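Local coordinates for 3-hydroxyisobutyrate dehydrogenase family protein (Geobacter sulfurreducens, PDB 3PDU) that probably uses NADP(H) to interconvert succinic semialdehyde and gamma-hydroxybutyrate, as a member of the beta-hydroxyacid dehydrogenase family, at residues E187-R193 / F282-E286; D140-F144 / K157-L161. One frame throughout, in Å; residues are numbered along the deposited sequence. Where two conformers were deposited one is given.

Interaction 1. Residues E187-R193 / F282-E286; sequences EGMALGR and FRVLE
Leu285 and Phe282, one turn apart near the C-terminus, press against the long helix 166-194 where Ala190 faces them. The ring of Phe282 meets the helix with its edge: CE1 lies 3.7 Å from Ala190 N, in the ring plane, while CB of Glu286 in its own segment sits over one face, toward the rim. Met189 CG is 3.8 Å from the same Phe282 CE1. With CG anti to the backbone N (chi1 179°), Phe282 swings its ring across to the helix. Leu285 takes the neighbouring turn, its CD1 3.8 Å from Glu187 N and its CD2 4.1 Å from Glu187 CG, the two side chains crossing at about a right angle. Between them the small Ala190 lets the backbone come close, its CB 3.8 Å from Glu286 CA. Glu286 then reaches along the helix, and its OE2 forms a salt bridge with Arg193 NH1 at 2.9 Å; the hydrogen bond within it is weak, bent to 118°. A water donates to both Glu286 OE2 and Ala190 O, giving that carboxylate oxygen a second hold. The carboxylate of Glu187 turns to the second subunit, accepting from the backbone N of Gly257 and Ala258 there. In the helical C-terminal domain of this beta-hydroxyacid dehydrogenase, the C-terminal turn 282-285 and the residue after it thus lie against helix 166-194, beside the second subunit.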
# COMPACT_ATOMS: atom_id res chain seq x y z
N GLU A 187 3.55 -5.41 12.61
CA GLU A 187 2.91 -4.12 12.76
C GLU A 187 2.12 -4.08 14.07
O GLU A 187 2.09 -3.07 14.75
CB GLU A 187 2.00 -3.78 11.55
CG GLU A 187 2.79 -3.28 10.36
CD GLU A 187 1.94 -2.84 9.18
OE1 GLU A 187 2.55 -2.51 8.11
OE2 GLU A 187 0.69 -2.80 9.30
N GLY A 188 1.49 -5.20 14.42
CA GLY A 188 0.72 -5.26 15.64
C GLY A 188 1.61 -5.09 16.85
O GLY A 188 1.31 -4.32 17.78
N MET A 189 2.73 -5.78 16.85
CA MET A 189 3.65 -5.70 17.98
C MET A 189 4.29 -4.32 18.06
O MET A 189 4.49 -3.78 19.16
CB MET A 189 4.70 -6.82 17.89
CG MET A 189 5.73 -6.78 19.02
SD MET A 189 5.03 -7.32 20.61
CE MET A 189 4.82 -9.08 20.31
N ALA A 190 4.60 -3.74 16.91
CA ALA A 190 5.19 -2.40 16.89
C ALA A 190 4.22 -1.36 17.45
O ALA A 190 4.59 -0.54 18.29
CB ALA A 190 5.63 -2.02 15.46
N LEU A 191 2.97 -1.40 17.01
CA LEU A 191 1.95 -0.49 17.50
C LEU A 191 1.74 -0.73 18.99
O LEU A 191 1.64 0.21 19.77
CB LEU A 191 0.63 -0.68 16.74
CG LEU A 191 -0.58 0.16 17.17
CD1 LEU A 191 -0.28 1.65 17.04
CD2 LEU A 191 -1.81 -0.21 16.33
N GLY A 192 1.67 -2.00 19.38
CA GLY A 192 1.51 -2.39 20.77
C GLY A 192 2.55 -1.79 21.70
O GLY A 192 2.21 -1.20 22.73
N ARG A 193 3.82 -1.93 21.33
CA ARG A 193 4.91 -1.33 22.13
C ARG A 193 4.77 0.19 22.23
O ARG A 193 5.00 0.79 23.29
CB ARG A 193 6.26 -1.68 21.52
CG ARG A 193 6.58 -3.16 21.47
CD ARG A 193 7.27 -3.59 22.74
NE ARG A 193 8.01 -4.85 22.61
CZ ARG A 193 9.08 -5.02 21.84
NH1 ARG A 193 9.54 -4.03 21.09
NH2 ARG A 193 9.68 -6.20 21.80
N PHE A 282 10.31 -7.08 11.30
CA PHE A 282 9.92 -6.27 12.45
C PHE A 282 10.88 -5.10 12.67
O PHE A 282 10.48 -4.03 13.14
CB PHE A 282 9.87 -7.16 13.68
CG PHE A 282 9.51 -6.44 14.94
CD1 PHE A 282 8.23 -5.92 15.11
CD2 PHE A 282 10.42 -6.34 15.99
CE1 PHE A 282 7.88 -5.28 16.30
CE2 PHE A 282 10.07 -5.71 17.17
CZ PHE A 282 8.81 -5.18 17.33
N ARG A 283 12.14 -5.30 12.33
CA ARG A 283 13.15 -4.27 12.57
C ARG A 283 12.97 -3.01 11.72
O ARG A 283 13.56 -1.98 12.02
CB ARG A 283 14.56 -4.85 12.44
CG ARG A 283 14.85 -5.87 13.53
CD ARG A 283 16.22 -6.50 13.38
NE ARG A 283 17.26 -5.63 13.93
CZ ARG A 283 18.52 -6.01 14.10
NH1 ARG A 283 18.90 -7.24 13.75
NH2 ARG A 283 19.41 -5.16 14.62
N VAL A 284 12.16 -3.08 10.67
CA VAL A 284 11.85 -1.88 9.91
C VAL A 284 10.40 -1.44 10.11
O VAL A 284 9.99 -0.41 9.58
CB VAL A 284 12.15 -2.01 8.39
CG1 VAL A 284 13.63 -2.31 8.17
CG2 VAL A 284 11.25 -3.06 7.72
N LEU A 285 9.63 -2.22 10.87
CA LEU A 285 8.26 -1.85 11.21
C LEU A 285 8.20 -1.06 12.52
O LEU A 285 7.48 -0.06 12.64
CB LEU A 285 7.37 -3.10 11.28
CG LEU A 285 7.25 -3.92 10.00
CD1 LEU A 285 6.47 -5.20 10.25
CD2 LEU A 285 6.59 -3.10 8.86
N GLU A 286 8.97 -1.51 13.51
CA GLU A 286 9.14 -0.76 14.76
C GLU A 286 10.23 0.25 14.52
O GLU A 286 11.10 0.01 13.69
CB GLU A 286 9.53 -1.70 15.90
CG GLU A 286 9.70 -1.02 17.23
CD GLU A 286 9.73 -2.01 18.39
OE1 GLU A 286 10.78 -2.67 18.60
OE2 GLU A 286 8.71 -2.11 19.11
O HOH W 1 7.08 0.09 18.88

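Interaction 2. Residues D140-F144 / K157-L161; sequences DQSLF and KCLHL
Helix 141-146 starts beside strand 157-160, one of the two outermost strands of the sheet within this chain, and even the closest pair of CA atoms, Phe144 and His160, stands 7.7 Å apart, so side chains span the gap. Asp140 is the N-cap: its OD1 accepts from Leu143 N at 2.8 Å and, through its syn lone pair, from Ser142 OG. One turn on, Phe144 points at the strand and lays a face over His160, whose CB sits 3.9 Å from the ring centroid and 10° off its normal, a CH-pi contact. The imidazole continues past it to make an edge-to-face pair, its edge toward the Phe144 face, with planes at 77° and CD2 3.8 Å from Phe144 CG. Gln141, bent at chi2, folds its amide over one face of the imidazole; the planes are 22° apart, and NE2 lies 3.6 Å from His160 ND1. His160 NE2 is hydrogen-bonded to Gly139 O, which, with the Gln141 amide over its face, probably limits the ring's rotation. No hydrogen bond joins the two segments themselves: direct contact between them rests on CH-pi, edge-to-face and amide-ring stacking, with the imidazole NE2 tied to the backbone just before the helix.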
# COMPACT_ATOMS: atom_id res chain seq x y z
N ASP A 140 5.69 -35.78 -12.88
CA ASP A 140 5.69 -37.19 -13.27
C ASP A 140 5.21 -38.12 -12.15
O ASP A 140 5.85 -38.22 -11.10
CB ASP A 140 7.07 -37.60 -13.77
CG ASP A 140 7.10 -39.01 -14.31
OD1 ASP A 140 6.92 -39.96 -13.53
OD2 ASP A 140 7.30 -39.17 -15.53
N GLN A 141 4.10 -38.82 -12.38
CA GLN A 141 3.50 -39.68 -11.36
C GLN A 141 4.36 -40.89 -10.99
O GLN A 141 4.42 -41.27 -9.82
CB GLN A 141 2.10 -40.15 -11.80
CG GLN A 141 0.98 -39.20 -11.42
CD GLN A 141 0.40 -39.50 -10.04
OE1 GLN A 141 0.98 -40.26 -9.25
NE2 GLN A 141 -0.76 -38.92 -9.74
N SER A 142 5.00 -41.51 -11.97
CA SER A 142 5.88 -42.64 -11.69
C SER A 142 7.05 -42.20 -10.80
O SER A 142 7.49 -42.95 -9.93
CB SER A 142 6.39 -43.30 -12.98
OG SER A 142 7.35 -42.49 -13.64
N LEU A 143 7.55 -40.99 -11.02
CA LEU A 143 8.65 -40.49 -10.18
C LEU A 143 8.16 -40.17 -8.76
O LEU A 143 8.84 -40.47 -7.77
CB LEU A 143 9.32 -39.27 -10.81
CG LEU A 143 10.48 -38.60 -10.05
CD1 LEU A 143 11.57 -39.60 -9.65
CD2 LEU A 143 11.08 -37.46 -10.89
N PHE A 144 6.98 -39.57 -8.66
CA PHE A 144 6.37 -39.34 -7.35
C PHE A 144 6.31 -40.66 -6.57
O PHE A 144 6.68 -40.74 -5.40
CB PHE A 144 4.96 -38.74 -7.54
CG PHE A 144 4.23 -38.47 -6.26
CD1 PHE A 144 4.50 -37.32 -5.52
CD2 PHE A 144 3.27 -39.35 -5.79
CE1 PHE A 144 3.81 -37.05 -4.34
CE2 PHE A 144 2.59 -39.10 -4.60
CZ PHE A 144 2.86 -37.95 -3.88
N LYS A 157 3.77 -35.20 5.23
CA LYS A 157 2.59 -35.13 4.37
C LYS A 157 3.04 -34.84 2.95
O LYS A 157 3.88 -33.97 2.71
CB LYS A 157 1.65 -34.03 4.88
CG LYS A 157 0.37 -33.83 4.07
CD LYS A 157 -0.44 -32.65 4.66
CE LYS A 157 -1.73 -32.41 3.89
NZ LYS A 157 -2.69 -33.54 4.07
N CYS A 158 2.50 -35.58 1.99
CA CYS A 158 2.91 -35.42 0.60
C CYS A 158 1.71 -35.43 -0.31
O CYS A 158 0.94 -36.37 -0.33
CB CYS A 158 3.86 -36.55 0.20
SG CYS A 158 5.40 -36.57 1.12
N LEU A 159 1.53 -34.34 -1.07
CA LEU A 159 0.43 -34.26 -2.01
C LEU A 159 0.97 -34.24 -3.42
O LEU A 159 2.05 -33.70 -3.67
CB LEU A 159 -0.38 -32.98 -1.77
CG LEU A 159 -1.04 -32.85 -0.40
CD1 LEU A 159 -1.65 -31.47 -0.27
CD2 LEU A 159 -2.09 -33.94 -0.22
N HIS A 160 0.22 -34.83 -4.35
CA HIS A 160 0.50 -34.66 -5.77
C HIS A 160 -0.61 -33.79 -6.35
O HIS A 160 -1.79 -34.15 -6.30
CB HIS A 160 0.60 -36.01 -6.49
CG HIS A 160 1.02 -35.90 -7.92
ND1 HIS A 160 0.15 -35.52 -8.92
CD2 HIS A 160 2.22 -36.10 -8.52
CE1 HIS A 160 0.80 -35.51 -10.08
NE2 HIS A 160 2.05 -35.85 -9.86
N LEU A 161 -0.23 -32.65 -6.92
CA LEU A 161 -1.18 -31.60 -7.25
C LEU A 161 -1.48 -31.48 -8.75
O LEU A 161 -2.14 -30.53 -9.17
CB LEU A 161 -0.67 -30.25 -6.72
CG LEU A 161 -0.54 -30.17 -5.18
CD1 LEU A 161 0.26 -28.94 -4.72
CD2 LEU A 161 -1.91 -30.17 -4.53

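Interaction 2 comes first along the chain, in the NADP-binding domain, where it packs helix 141-146 on strand 157-160, an edge strand of the mixed sheet within this chain. Interaction 1 follows in the C-terminal domain, bringing the chain end back onto helix 166-194. The two share no helix or strand, yet that long helix follows strand 157-160 directly in sequence, so it carries the chain from one contact to the other. Their centres lie 40 Å apart, with nearest atoms about 29 Å apart, on opposite sides of the chain's centre. Residues of both sites touch the second subunit, consistent with an assembly that engages both domains of the protein.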